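Local coordinates for protein alpha-ketoglutarate-dependent 2,4-dichlorophenoxyacetate dioxygenase (Bradyrhizobium diazoefficiens, PDB 5BKE) that probably breaks down aryloxyalkanoate herbicides as a metal- and 2-oxoglutarate-dependent dioxygenase of the TfdA family, at residues K96-A99 against R103-L106; C112-D117 against N141-D146; S118-I123 against S213-K218; V255-D258 against M263-V266; R267-D270 against P274-M277. All coordinates share one frame; numbering follows the deposited sequence.

Contact 1: K96-A99 against R103-L106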
# COMPACT_ATOMS: atom_id res chain seq x y z
N LYS C 96 -58.54 -15.76 22.19
CA LYS C 96 -58.87 -14.80 21.14
C LYS C 96 -58.33 -13.37 21.48
O LYS C 96 -58.01 -13.11 22.65
CB LYS C 96 -60.39 -14.86 20.81
CG LYS C 96 -61.27 -13.70 21.25
CD LYS C 96 -62.48 -13.58 20.32
CE LYS C 96 -62.76 -12.13 19.92
NZ LYS C 96 -63.27 -11.27 21.03
N PRO C 97 -58.17 -12.47 20.46
CA PRO C 97 -57.51 -11.16 20.65
C PRO C 97 -57.91 -10.34 21.87
O PRO C 97 -59.10 -10.26 22.21
CB PRO C 97 -57.89 -10.40 19.37
CG PRO C 97 -57.95 -11.47 18.34
CD PRO C 97 -58.52 -12.68 19.04
N LEU C 98 -56.91 -9.74 22.51
CA LEU C 98 -57.10 -8.86 23.66
C LEU C 98 -57.78 -7.55 23.26
O LEU C 98 -57.62 -7.09 22.13
CB LEU C 98 -55.76 -8.56 24.33
CG LEU C 98 -55.02 -9.62 25.16
CD1 LEU C 98 -53.54 -9.27 25.21
CD2 LEU C 98 -55.58 -9.72 26.57
N ALA C 99 -58.52 -6.97 24.21
CA ALA C 99 -59.20 -5.68 24.03
C ALA C 99 -58.21 -4.55 23.82
O ALA C 99 -57.15 -4.52 24.45
CB ALA C 99 -60.09 -5.37 25.23
N ARG C 103 -54.95 -3.63 30.08
CA ARG C 103 -53.61 -3.38 30.64
C ARG C 103 -52.53 -4.33 30.08
O ARG C 103 -51.36 -3.94 29.99
CB ARG C 103 -53.65 -3.43 32.17
CG ARG C 103 -52.53 -2.66 32.86
CD ARG C 103 -52.67 -2.69 34.38
NE ARG C 103 -51.65 -1.86 35.03
CZ ARG C 103 -50.59 -2.33 35.68
NH1 ARG C 103 -50.37 -3.63 35.78
NH2 ARG C 103 -49.73 -1.48 36.23
N THR C 104 -52.94 -5.54 29.71
CA THR C 104 -52.06 -6.55 29.10
C THR C 104 -51.59 -6.13 27.70
O THR C 104 -50.39 -6.11 27.42
CB THR C 104 -52.74 -7.94 29.04
OG1 THR C 104 -53.26 -8.27 30.34
CG2 THR C 104 -51.76 -9.03 28.60
N HIS C 105 -52.54 -5.80 26.82
CA HIS C 105 -52.24 -5.36 25.47
C HIS C 105 -51.36 -4.10 25.45
O HIS C 105 -50.36 -4.06 24.73
CB HIS C 105 -53.52 -5.15 24.65
CG HIS C 105 -53.28 -4.57 23.29
ND1 HIS C 105 -53.67 -3.29 22.94
CD2 HIS C 105 -52.66 -5.07 22.20
CE1 HIS C 105 -53.32 -3.04 21.70
NE2 HIS C 105 -52.70 -4.11 21.22
N LEU C 106 -51.72 -3.10 26.26
CA LEU C 106 -50.99 -1.82 26.33
C LEU C 106 -49.53 -1.98 26.76
O LEU C 106 -48.66 -1.25 26.27
CB LEU C 106 -51.72 -0.81 27.22
CG LEU C 106 -53.07 -0.19 26.80
CD1 LEU C 106 -53.51 0.84 27.83
CD2 LEU C 106 -53.06 0.44 25.41
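At the first turn of helix 103-108, L98 packs on T104 and H105, so that the loop leading into the helix folds back against it. Both methyl branches of the leucine meet the threonine: L98 CD1 lies 3.8 Å from T104 CG2, and L98 CD2 lies 4.2 Å from T104 CB. The two side chains cross at about a right angle. T104 OG1 sits opposite the carbonyl carbon (chi1 -51°), a setting that gives the methyl, not the hydroxyl, to the leucine. This is a loop-to-helix contact at an N-terminal first turn, and S102, between the two segments, bridges them: its OG is hydrogen-bonded to A99 O and weakly to H105 N. Next to T104, H105 CB approaches L98 CB at 4.1 Å and A99 O at 3.7 Å. The carbonyl oxygen stands oblique to the imidazole, 4.0 Å from H105 CG, while H105 ND1 has a weak hydrogen bond to K100 O. No hydrogen bond joins 96-99 to 103-106 directly, and the pair buries 165 Å² in all. L98 O is hydrogen-bonded to Q271 NE2, and on the helix L106 packs on S223 of the second subunit.

Contact 2: C112-D117 against N141-D146. With MN (manganese (II) ion), chain N; OGA (N-oxalylglycine), chain O.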
# COMPACT_ATOMS: atom_id res chain seq x y z
N CYS C 112 -43.15 -3.06 20.28
CA CYS C 112 -43.06 -2.26 19.07
C CYS C 112 -41.87 -1.35 19.06
O CYS C 112 -41.51 -0.80 18.02
CB CYS C 112 -44.35 -1.47 18.83
SG CYS C 112 -45.77 -2.52 18.46
N LEU C 113 -41.26 -1.16 20.23
CA LEU C 113 -40.02 -0.40 20.37
C LEU C 113 -38.79 -1.29 20.17
O LEU C 113 -38.83 -2.48 20.48
CB LEU C 113 -39.98 0.32 21.72
CG LEU C 113 -41.15 1.22 22.11
CD1 LEU C 113 -41.07 1.58 23.59
CD2 LEU C 113 -41.22 2.47 21.25
N TRP C 114 -37.72 -0.70 19.63
CA TRP C 114 -36.43 -1.38 19.46
C TRP C 114 -35.89 -1.78 20.83
O TRP C 114 -35.72 -0.93 21.70
CB TRP C 114 -35.41 -0.48 18.77
CG TRP C 114 -35.59 -0.30 17.28
CD1 TRP C 114 -36.04 0.82 16.64
CD2 TRP C 114 -35.30 -1.26 16.26
NE1 TRP C 114 -36.06 0.61 15.28
CE2 TRP C 114 -35.60 -0.65 15.01
CE3 TRP C 114 -34.81 -2.58 16.27
CZ2 TRP C 114 -35.44 -1.31 13.79
CZ3 TRP C 114 -34.65 -3.24 15.06
CH2 TRP C 114 -34.96 -2.60 13.83
N HIS C 115 -35.63 -3.07 21.01
CA HIS C 115 -35.24 -3.61 22.30
C HIS C 115 -34.38 -4.85 22.16
O HIS C 115 -34.37 -5.51 21.11
CB HIS C 115 -36.48 -3.89 23.19
CG HIS C 115 -37.30 -5.07 22.76
ND1 HIS C 115 -38.27 -4.99 21.78
CD2 HIS C 115 -37.33 -6.35 23.20
CE1 HIS C 115 -38.85 -6.17 21.63
NE2 HIS C 115 -38.29 -7.02 22.47
N SER C 116 -33.65 -5.15 23.23
CA SER C 116 -32.93 -6.42 23.41
C SER C 116 -33.62 -7.10 24.60
O SER C 116 -33.86 -6.45 25.62
CB SER C 116 -31.46 -6.13 23.69
OG SER C 116 -30.71 -7.32 23.80
N ASP C 117 -33.96 -8.38 24.46
CA ASP C 117 -34.83 -9.04 25.44
C ASP C 117 -34.14 -9.16 26.79
O ASP C 117 -32.93 -9.48 26.86
CB ASP C 117 -35.25 -10.45 25.00
CG ASP C 117 -36.23 -10.45 23.85
OD1 ASP C 117 -37.04 -9.51 23.70
OD2 ASP C 117 -36.20 -11.45 23.09
N ASN C 141 -44.55 -7.27 10.93
CA ASN C 141 -43.19 -7.69 10.56
C ASN C 141 -42.29 -7.58 11.79
O ASN C 141 -42.49 -6.68 12.63
CB ASN C 141 -42.60 -6.80 9.45
CG ASN C 141 -43.24 -7.01 8.08
OD1 ASN C 141 -43.97 -7.97 7.83
ND2 ASN C 141 -42.92 -6.11 7.17
N THR C 142 -41.32 -8.47 11.91
CA THR C 142 -40.30 -8.34 12.95
C THR C 142 -38.98 -7.88 12.34
O THR C 142 -38.49 -8.48 11.38
CB THR C 142 -40.15 -9.64 13.78
OG1 THR C 142 -41.44 -10.03 14.26
CG2 THR C 142 -39.21 -9.42 14.98
N GLU C 143 -38.44 -6.79 12.88
CA GLU C 143 -37.23 -6.19 12.34
C GLU C 143 -36.08 -6.42 13.32
O GLU C 143 -36.28 -6.42 14.54
CB GLU C 143 -37.42 -4.69 12.07
CG GLU C 143 -38.54 -4.41 11.07
CD GLU C 143 -38.68 -2.96 10.65
OE1 GLU C 143 -38.08 -2.05 11.27
OE2 GLU C 143 -39.44 -2.72 9.69
N PHE C 144 -34.89 -6.64 12.75
CA PHE C 144 -33.66 -6.91 13.48
C PHE C 144 -32.56 -5.93 13.07
O PHE C 144 -32.44 -5.57 11.88
CB PHE C 144 -33.20 -8.35 13.22
CG PHE C 144 -34.20 -9.39 13.67
CD1 PHE C 144 -35.24 -9.82 12.83
CD2 PHE C 144 -34.11 -9.94 14.95
CE1 PHE C 144 -36.17 -10.76 13.26
CE2 PHE C 144 -35.04 -10.88 15.39
CZ PHE C 144 -36.07 -11.30 14.55
N ALA C 145 -31.78 -5.48 14.04
CA ALA C 145 -30.67 -4.57 13.80
C ALA C 145 -29.37 -5.15 14.35
O ALA C 145 -29.34 -5.69 15.46
CB ALA C 145 -30.97 -3.21 14.39
N ASP C 146 -28.31 -5.04 13.55
CA ASP C 146 -27.00 -5.59 13.87
C ASP C 146 -26.21 -4.56 14.65
O ASP C 146 -25.70 -3.59 14.08
CB ASP C 146 -26.26 -6.01 12.59
CG ASP C 146 -24.91 -6.68 12.86
OD1 ASP C 146 -24.30 -6.46 13.93
OD2 ASP C 146 -24.46 -7.45 11.98
MN MN N . -38.47 -9.05 22.26
C1 OGA O . -40.10 -11.14 21.43
C2 OGA O . -40.52 -10.06 20.57
C4 OGA O . -41.84 -9.42 18.60
C5 OGA O . -42.89 -10.12 17.77
O1 OGA O . -39.11 -10.93 22.18
O2 OGA O . -40.70 -12.23 21.35
O2' OGA O . -40.19 -8.91 20.88
O3 OGA O . -43.86 -10.61 18.39
N1 OGA O . -41.20 -10.38 19.48
O4 OGA O . -42.74 -10.18 16.53
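T142 OG1 donates a short hydrogen bond of 2.6 Å to O4 of N-oxalylglycine. The same hydroxyl is hydrogen-bonded to W249 NE1, so it links the protein to the far carboxylate of the inhibitor. At the other end of N-oxalylglycine, manganese is bound by H115 NE2 at 2.0 Å and D117 OD1 at 2.1 Å. The ligand chelates it through O1 and O2', and H264 NE2 supplies a fifth bond. H115 is fixed in rotation from behind: H115 ND1 donates to L113 O over 2.9 Å, with an angle of 173° at the hydrogen and the acceptor in the ring plane. D117 OD2, which does not bind the metal, is hydrogen-bonded to S128 OG, which probably helps to hold the carboxylate's orientation.

Direct packing between 112-117 and 141-146 falls to W114, whose six-membered ring reaches the strand. W114 CZ3 touches A145 CB at 3.7 Å and E143 O at 3.6 Å, and W114 CH2 meets E143 CB at 3.7 Å. The ring is turned 43° from the E143 carboxylate, which is itself taken up by salt bridges of OE1 to R265 and OE2 to R267. H115-x-D117 with a distal histidine is the HxD...H facial triad of 2-oxoglutarate dioxygenases, set in the double-stranded beta-helix of the cupin clan.

Contact 3: S118-I123 against S213-K218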
# COMPACT_ATOMS: atom_id res chain seq x y z
N SER C 118 -34.94 -8.91 27.83
CA SER C 118 -34.52 -9.05 29.23
C SER C 118 -33.29 -8.21 29.59
O SER C 118 -32.51 -8.58 30.48
CB SER C 118 -34.31 -10.53 29.59
OG SER C 118 -35.54 -11.23 29.60
N SER C 119 -33.11 -7.08 28.90
CA SER C 119 -32.00 -6.17 29.21
C SER C 119 -32.21 -5.50 30.59
O SER C 119 -31.26 -4.95 31.17
CB SER C 119 -31.78 -5.16 28.07
OG SER C 119 -32.81 -4.20 27.98
N PHE C 120 -33.45 -5.57 31.09
CA PHE C 120 -33.84 -5.17 32.46
C PHE C 120 -33.47 -6.19 33.55
O PHE C 120 -33.83 -6.00 34.71
CB PHE C 120 -35.36 -4.90 32.51
CG PHE C 120 -36.19 -6.05 32.00
CD1 PHE C 120 -36.46 -7.16 32.81
CD2 PHE C 120 -36.71 -6.03 30.70
CE1 PHE C 120 -37.22 -8.23 32.33
CE2 PHE C 120 -37.47 -7.09 30.21
CZ PHE C 120 -37.72 -8.19 31.02
N ARG C 121 -32.78 -7.27 33.19
CA ARG C 121 -32.30 -8.27 34.15
C ARG C 121 -30.79 -8.16 34.37
O ARG C 121 -30.06 -7.88 33.41
CB ARG C 121 -32.60 -9.69 33.68
CG ARG C 121 -34.06 -10.00 33.47
CD ARG C 121 -34.25 -11.49 33.23
NE ARG C 121 -35.63 -11.76 32.82
CZ ARG C 121 -36.66 -11.87 33.65
NH1 ARG C 121 -36.51 -11.74 34.97
NH2 ARG C 121 -37.87 -12.11 33.16
N PRO C 122 -30.32 -8.38 35.63
CA PRO C 122 -28.88 -8.29 35.89
C PRO C 122 -28.04 -9.22 35.01
O PRO C 122 -26.93 -8.86 34.60
CB PRO C 122 -28.76 -8.65 37.39
CG PRO C 122 -30.09 -9.22 37.78
CD PRO C 122 -31.08 -8.56 36.88
N ILE C 123 -28.56 -10.41 34.73
CA ILE C 123 -27.99 -11.29 33.71
C ILE C 123 -28.98 -11.34 32.53
O ILE C 123 -30.01 -12.01 32.63
CB ILE C 123 -27.62 -12.70 34.25
CG1 ILE C 123 -26.63 -12.60 35.43
CG2 ILE C 123 -27.00 -13.53 33.15
CD1 ILE C 123 -26.38 -13.88 36.21
N SER C 213 -31.37 -0.53 23.77
CA SER C 213 -32.65 -1.11 24.22
C SER C 213 -33.60 -0.03 24.70
O SER C 213 -33.19 0.94 25.35
CB SER C 213 -32.43 -2.13 25.35
OG SER C 213 -33.60 -2.88 25.61
N SER C 214 -34.89 -0.21 24.38
CA SER C 214 -35.97 0.65 24.89
C SER C 214 -36.01 0.72 26.43
O SER C 214 -36.45 1.72 26.99
CB SER C 214 -37.32 0.16 24.37
OG SER C 214 -37.59 -1.15 24.84
N HIS C 215 -35.54 -0.33 27.09
CA HIS C 215 -35.50 -0.38 28.56
C HIS C 215 -34.48 0.60 29.18
O HIS C 215 -34.66 1.02 30.32
CB HIS C 215 -35.28 -1.81 29.06
CG HIS C 215 -36.20 -2.81 28.43
ND1 HIS C 215 -37.57 -2.66 28.39
CD2 HIS C 215 -35.94 -4.00 27.82
CE1 HIS C 215 -38.11 -3.70 27.78
NE2 HIS C 215 -37.15 -4.53 27.43
N ALA C 216 -33.45 0.96 28.42
CA ALA C 216 -32.45 1.94 28.86
C ALA C 216 -33.01 3.37 28.84
O ALA C 216 -33.29 3.94 27.77
CB ALA C 216 -31.18 1.83 28.03
N GLY C 217 -33.17 3.93 30.04
CA GLY C 217 -33.79 5.23 30.20
C GLY C 217 -32.87 6.33 30.67
O GLY C 217 -33.27 7.50 30.67
N LYS C 218 -31.66 5.98 31.08
CA LYS C 218 -30.63 6.98 31.39
C LYS C 218 -29.22 6.38 31.33
O LYS C 218 -29.04 5.16 31.43
CB LYS C 218 -30.89 7.66 32.75
CG LYS C 218 -30.51 6.83 33.97
CD LYS C 218 -30.61 7.64 35.26
CE LYS C 218 -29.48 8.66 35.40
NZ LYS C 218 -29.69 9.53 36.59
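S119 and F120, in the type I turn from S118 to R121 just past the metal-binding D117, meet S213 and H215 of a second type I turn that leads into strand 216-219. Each turn is closed by its own backbone bond, 3.0 Å from R121 N to S118 O and 3.1 Å from A216 N to S213 O.

The polar link is between the two serine hydroxyls: S119 OG and S213 OG are hydrogen-bonded at 2.8 Å. S119 OG lies between its backbone N and carbonyl carbon (chi1 71°), pointing it at the opposing turn, and it is also hydrogen-bonded to H169 ND1. S213 OG in turn accepts from the backbone N of S116, which lies between the metal ligands H115 and D117 of the HxD motif, so the serine pair joins the 213-216 turn to the loop bearing both ligands.

The aromatic link is T-shaped. The edge of F120 points at the face of H215, with ring centroids 5.0 Å apart and planes at 81°. F120 CD2 sits 3.5 Å above the imidazole plane, offset toward its rim, and S214 OG lies over the opposite face. H215 ND1 is hydrogen-bonded to S174 OG, which should limit rotation of the imidazole. At that ring's edge, close to its plane, S119 OG approaches H215 CD2 to 3.1 Å.

Contact 4: V255-D258 against M263-V266. With MN (manganese (II) ion), chain N; OGA (N-oxalylglycine), chain O.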
# COMPACT_ATOMS: atom_id res chain seq x y z
N VAL C 255 -37.73 -17.93 13.93
CA VAL C 255 -36.64 -16.98 13.90
C VAL C 255 -36.02 -16.92 15.30
O VAL C 255 -36.72 -16.76 16.30
CB VAL C 255 -37.08 -15.58 13.40
CG1 VAL C 255 -35.91 -14.61 13.36
CG2 VAL C 255 -37.70 -15.68 12.01
N MET C 256 -34.70 -17.08 15.35
CA MET C 256 -33.95 -17.01 16.60
C MET C 256 -32.84 -15.98 16.52
O MET C 256 -32.18 -15.83 15.48
CB MET C 256 -33.43 -18.38 17.04
CG MET C 256 -32.41 -19.04 16.13
SD MET C 256 -31.91 -20.69 16.68
CE MET C 256 -31.28 -20.40 18.34
N TRP C 257 -32.66 -15.24 17.61
CA TRP C 257 -31.70 -14.14 17.62
C TRP C 257 -30.82 -14.13 18.86
O TRP C 257 -31.24 -14.61 19.94
CB TRP C 257 -32.40 -12.79 17.40
CG TRP C 257 -33.44 -12.42 18.43
CD1 TRP C 257 -33.22 -11.73 19.60
CD2 TRP C 257 -34.85 -12.69 18.38
NE1 TRP C 257 -34.40 -11.57 20.28
CE2 TRP C 257 -35.42 -12.15 19.56
CE3 TRP C 257 -35.68 -13.36 17.46
CZ2 TRP C 257 -36.79 -12.24 19.84
CZ3 TRP C 257 -37.05 -13.44 17.74
CH2 TRP C 257 -37.59 -12.89 18.92
N ASP C 258 -29.61 -13.61 18.70
CA ASP C 258 -28.71 -13.39 19.81
C ASP C 258 -28.94 -11.99 20.36
O ASP C 258 -28.66 -10.98 19.70
CB ASP C 258 -27.25 -13.60 19.40
CG ASP C 258 -26.29 -13.56 20.59
OD1 ASP C 258 -26.74 -13.37 21.75
OD2 ASP C 258 -25.07 -13.73 20.37
N MET C 263 -30.70 -5.68 18.37
CA MET C 263 -32.01 -5.23 18.80
C MET C 263 -33.05 -5.78 17.84
O MET C 263 -32.73 -6.21 16.72
CB MET C 263 -32.12 -3.71 18.82
CG MET C 263 -31.47 -3.05 20.01
SD MET C 263 -32.08 -1.40 20.29
CE MET C 263 -31.64 -0.58 18.75
N HIS C 264 -34.30 -5.78 18.29
CA HIS C 264 -35.43 -6.18 17.45
C HIS C 264 -36.70 -5.42 17.86
O HIS C 264 -36.74 -4.78 18.93
CB HIS C 264 -35.62 -7.70 17.48
CG HIS C 264 -35.99 -8.23 18.82
ND1 HIS C 264 -35.05 -8.45 19.81
CD2 HIS C 264 -37.19 -8.56 19.35
CE1 HIS C 264 -35.67 -8.89 20.89
NE2 HIS C 264 -36.96 -8.97 20.63
N ARG C 265 -37.69 -5.46 16.98
CA ARG C 265 -39.01 -4.84 17.21
C ARG C 265 -40.07 -5.46 16.29
O ARG C 265 -39.75 -6.02 15.24
CB ARG C 265 -38.96 -3.31 17.04
CG ARG C 265 -38.73 -2.83 15.61
CD ARG C 265 -39.09 -1.36 15.45
NE ARG C 265 -38.82 -0.89 14.08
CZ ARG C 265 -38.94 0.37 13.68
NH1 ARG C 265 -39.31 1.33 14.52
NH2 ARG C 265 -38.68 0.69 12.41
N VAL C 266 -41.32 -5.35 16.70
CA VAL C 266 -42.45 -5.74 15.85
C VAL C 266 -43.10 -4.45 15.33
O VAL C 266 -43.22 -3.46 16.07
CB VAL C 266 -43.43 -6.70 16.58
CG1 VAL C 266 -43.94 -6.11 17.89
CG2 VAL C 266 -44.59 -7.13 15.68
MN MN N . -38.47 -9.05 22.26
C1 OGA O . -40.10 -11.14 21.43
C2 OGA O . -40.52 -10.06 20.57
C4 OGA O . -41.84 -9.42 18.60
C5 OGA O . -42.89 -10.12 17.77
O1 OGA O . -39.11 -10.93 22.18
O2 OGA O . -40.70 -12.23 21.35
O2' OGA O . -40.19 -8.91 20.88
O3 OGA O . -43.86 -10.61 18.39
N1 OGA O . -41.20 -10.38 19.48
O4 OGA O . -42.74 -10.18 16.53
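W257 and H264 are the residues of closest approach between two strands that run in opposite directions, with CA atoms 8.8 Å apart and no hydrogen bond between 255-258 and 263-266. That spacing is too wide for one sheet: strand 254-258 belongs to the mixed sheet and strand 262-266 to the three-stranded antiparallel one, so the side chains meet across the interior of the double-stranded beta-helix.

Both rings lie between backbone N and carbonyl carbon (chi1 60° for W257, 64° for H264), and both extend into the gap. The indole lies over one face of the imidazole, W257 CE2 standing 3.5 Å above the centre of the H264 ring. Planes at 47° make the pair oblique. The closest approach, 3.0 Å, is from W257 NE1 to H264 CE1. W257 NE1 has weak hydrogen bonds to N259 OD1 and D117 OD2. Toward the ligand, O1 of N-oxalylglycine lies near the indole plane, 3.5 Å from W257 CZ2, and V266 CB comes within 3.5 Å of O4.

H264 NE2 binds manganese at 2.2 Å. H264 ND1, 3.2 Å from W257 NE1, is not hydrogen-bonded to it, consistent with ND1 carrying a hydrogen while NE2 faces the metal; the indole over its face probably limits tilting of the imidazole.

Contact 5: R267-D270 against P274-M277. With OGA (N-oxalylglycine), chain O.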
# COMPACT_ATOMS: atom_id res chain seq x y z
N ARG C 267 -43.47 -4.45 14.05
CA ARG C 267 -44.18 -3.30 13.45
C ARG C 267 -45.68 -3.37 13.75
O ARG C 267 -46.21 -4.45 14.04
CB ARG C 267 -43.92 -3.21 11.93
CG ARG C 267 -42.45 -3.08 11.50
CD ARG C 267 -41.68 -2.00 12.28
NE ARG C 267 -42.19 -0.64 12.09
CZ ARG C 267 -41.90 0.16 11.06
NH1 ARG C 267 -42.42 1.38 11.00
NH2 ARG C 267 -41.09 -0.25 10.09
N ARG C 268 -46.34 -2.21 13.70
CA ARG C 268 -47.79 -2.10 13.94
C ARG C 268 -48.59 -3.17 13.20
O ARG C 268 -48.31 -3.48 12.04
CB ARG C 268 -48.30 -0.70 13.59
CG ARG C 268 -48.27 0.28 14.76
CD ARG C 268 -48.60 1.73 14.36
NE ARG C 268 -49.63 1.85 13.32
CZ ARG C 268 -50.95 1.79 13.53
NH1 ARG C 268 -51.45 1.61 14.75
NH2 ARG C 268 -51.78 1.92 12.49
N TYR C 269 -49.52 -3.79 13.91
CA TYR C 269 -50.42 -4.78 13.35
C TYR C 269 -51.86 -4.54 13.80
O TYR C 269 -52.09 -3.84 14.80
CB TYR C 269 -49.95 -6.22 13.64
CG TYR C 269 -49.81 -6.62 15.10
CD1 TYR C 269 -48.60 -6.43 15.80
CD2 TYR C 269 -50.88 -7.22 15.79
CE1 TYR C 269 -48.47 -6.81 17.13
CE2 TYR C 269 -50.76 -7.60 17.13
CZ TYR C 269 -49.55 -7.39 17.79
OH TYR C 269 -49.42 -7.77 19.11
N ASP C 270 -52.81 -5.10 13.05
CA ASP C 270 -54.25 -5.02 13.32
C ASP C 270 -54.58 -5.84 14.55
O ASP C 270 -54.48 -7.07 14.51
CB ASP C 270 -55.02 -5.55 12.10
CG ASP C 270 -56.52 -5.22 12.13
OD1 ASP C 270 -57.09 -4.93 13.20
OD2 ASP C 270 -57.13 -5.27 11.05
N PRO C 274 -56.11 -12.50 15.15
CA PRO C 274 -55.22 -13.28 16.02
C PRO C 274 -53.76 -13.25 15.55
O PRO C 274 -53.49 -13.22 14.34
CB PRO C 274 -55.79 -14.70 15.93
CG PRO C 274 -56.53 -14.74 14.64
CD PRO C 274 -57.09 -13.37 14.46
N ARG C 275 -52.84 -13.20 16.50
CA ARG C 275 -51.42 -13.26 16.23
C ARG C 275 -50.82 -14.15 17.30
O ARG C 275 -50.56 -13.68 18.40
CB ARG C 275 -50.79 -11.86 16.26
CG ARG C 275 -49.34 -11.84 15.79
CD ARG C 275 -48.82 -10.43 15.63
NE ARG C 275 -47.51 -10.42 14.96
CZ ARG C 275 -46.33 -10.40 15.58
NH1 ARG C 275 -46.26 -10.38 16.92
NH2 ARG C 275 -45.22 -10.40 14.86
N ASP C 276 -50.64 -15.43 16.99
CA ASP C 276 -50.13 -16.39 17.96
C ASP C 276 -48.63 -16.63 17.74
O ASP C 276 -48.22 -17.43 16.88
CB ASP C 276 -50.94 -17.70 17.93
CG ASP C 276 -50.64 -18.62 19.10
OD1 ASP C 276 -49.70 -18.36 19.88
OD2 ASP C 276 -51.35 -19.64 19.25
N MET C 277 -47.84 -15.92 18.54
CA MET C 277 -46.38 -15.96 18.49
C MET C 277 -45.87 -16.39 19.86
O MET C 277 -46.27 -15.83 20.89
CB MET C 277 -45.80 -14.58 18.11
CG MET C 277 -46.38 -13.93 16.86
SD MET C 277 -46.08 -14.83 15.32
CE MET C 277 -44.33 -14.50 15.07
C1 OGA O . -40.10 -11.14 21.43
C2 OGA O . -40.52 -10.06 20.57
C4 OGA O . -41.84 -9.42 18.60
C5 OGA O . -42.89 -10.12 17.77
O1 OGA O . -39.11 -10.93 22.18
O2 OGA O . -40.70 -12.23 21.35
O2' OGA O . -40.19 -8.91 20.88
O3 OGA O . -43.86 -10.61 18.39
N1 OGA O . -41.20 -10.38 19.48
O4 OGA O . -42.74 -10.18 16.53
O HOH W 1 -48.21 -10.65 18.99
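R275 CD sits almost on the axis of the Y269 ring, 3.6 Å from its centroid and 6° off the ring normal, in a CH-pi contact that is the tight part of this pairing. All six ring carbons lie at similar distances from that methylene; the nearest is Y269 CE2 at 3.7 Å. The cationic end is less centred: R275 CZ is 4.8 Å from the centroid and 26° off the normal, an off-centre cation-pi interaction. The extended arginine chain, with CG opposite the backbone N (chi1 -172°), crosses the tyrosine and carries the guanidinium onward.

Its destination is the distal carboxylate of N-oxalylglycine, held in the two-pronged arginine grip by which 2-oxoglutarate dioxygenases typically bind their cosubstrate. R275 NH1 donates to O3 at 2.8 Å and R275 NH2 to O4 at 3.0 Å, both nearly straight, with the carboxylate close to the guanidinium plane. R279 NH1 is also hydrogen-bonded to the ligand, and R275 NH2 to G140 O. Over one guanidinium face lies M277 CG, from the strand 276-281 that R275 leads into.

Away from the ring centre the contact is looser. Y269 OH and R275 NH1 are joined only through a water, which lies 3.1 Å from Y269 OH and accepts from R275 NH1 at 2.9 Å. The backbones stay well apart, with 9.0 Å between the CA atoms of Y269 and R275. R267 and R268 form salt bridges with D233 and E226 of the second subunit.

Overall arrangement
Contacts 2 and 4 form the core of the set: their centres are about 5 Å apart, they share the manganese and N-oxalylglycine, and strands 142-146 and 262-266 are neighbours in one antiparallel sheet. Contact 5, centred about 14 Å from contact 2 and 15 Å from contact 4, continues the pocket to the far end of the ligand. Contact 3 interleaves with contact 2 along the chain and touches it through W114 O and S214 N, so the 213-216 turn lies against the metal-binding loop. Contact 1 closes before the others open; its centre is about 11 Å from that of contact 5 and 21 to 24 Å from the rest. Contacts 4 and 5 follow each other towards the C-terminus.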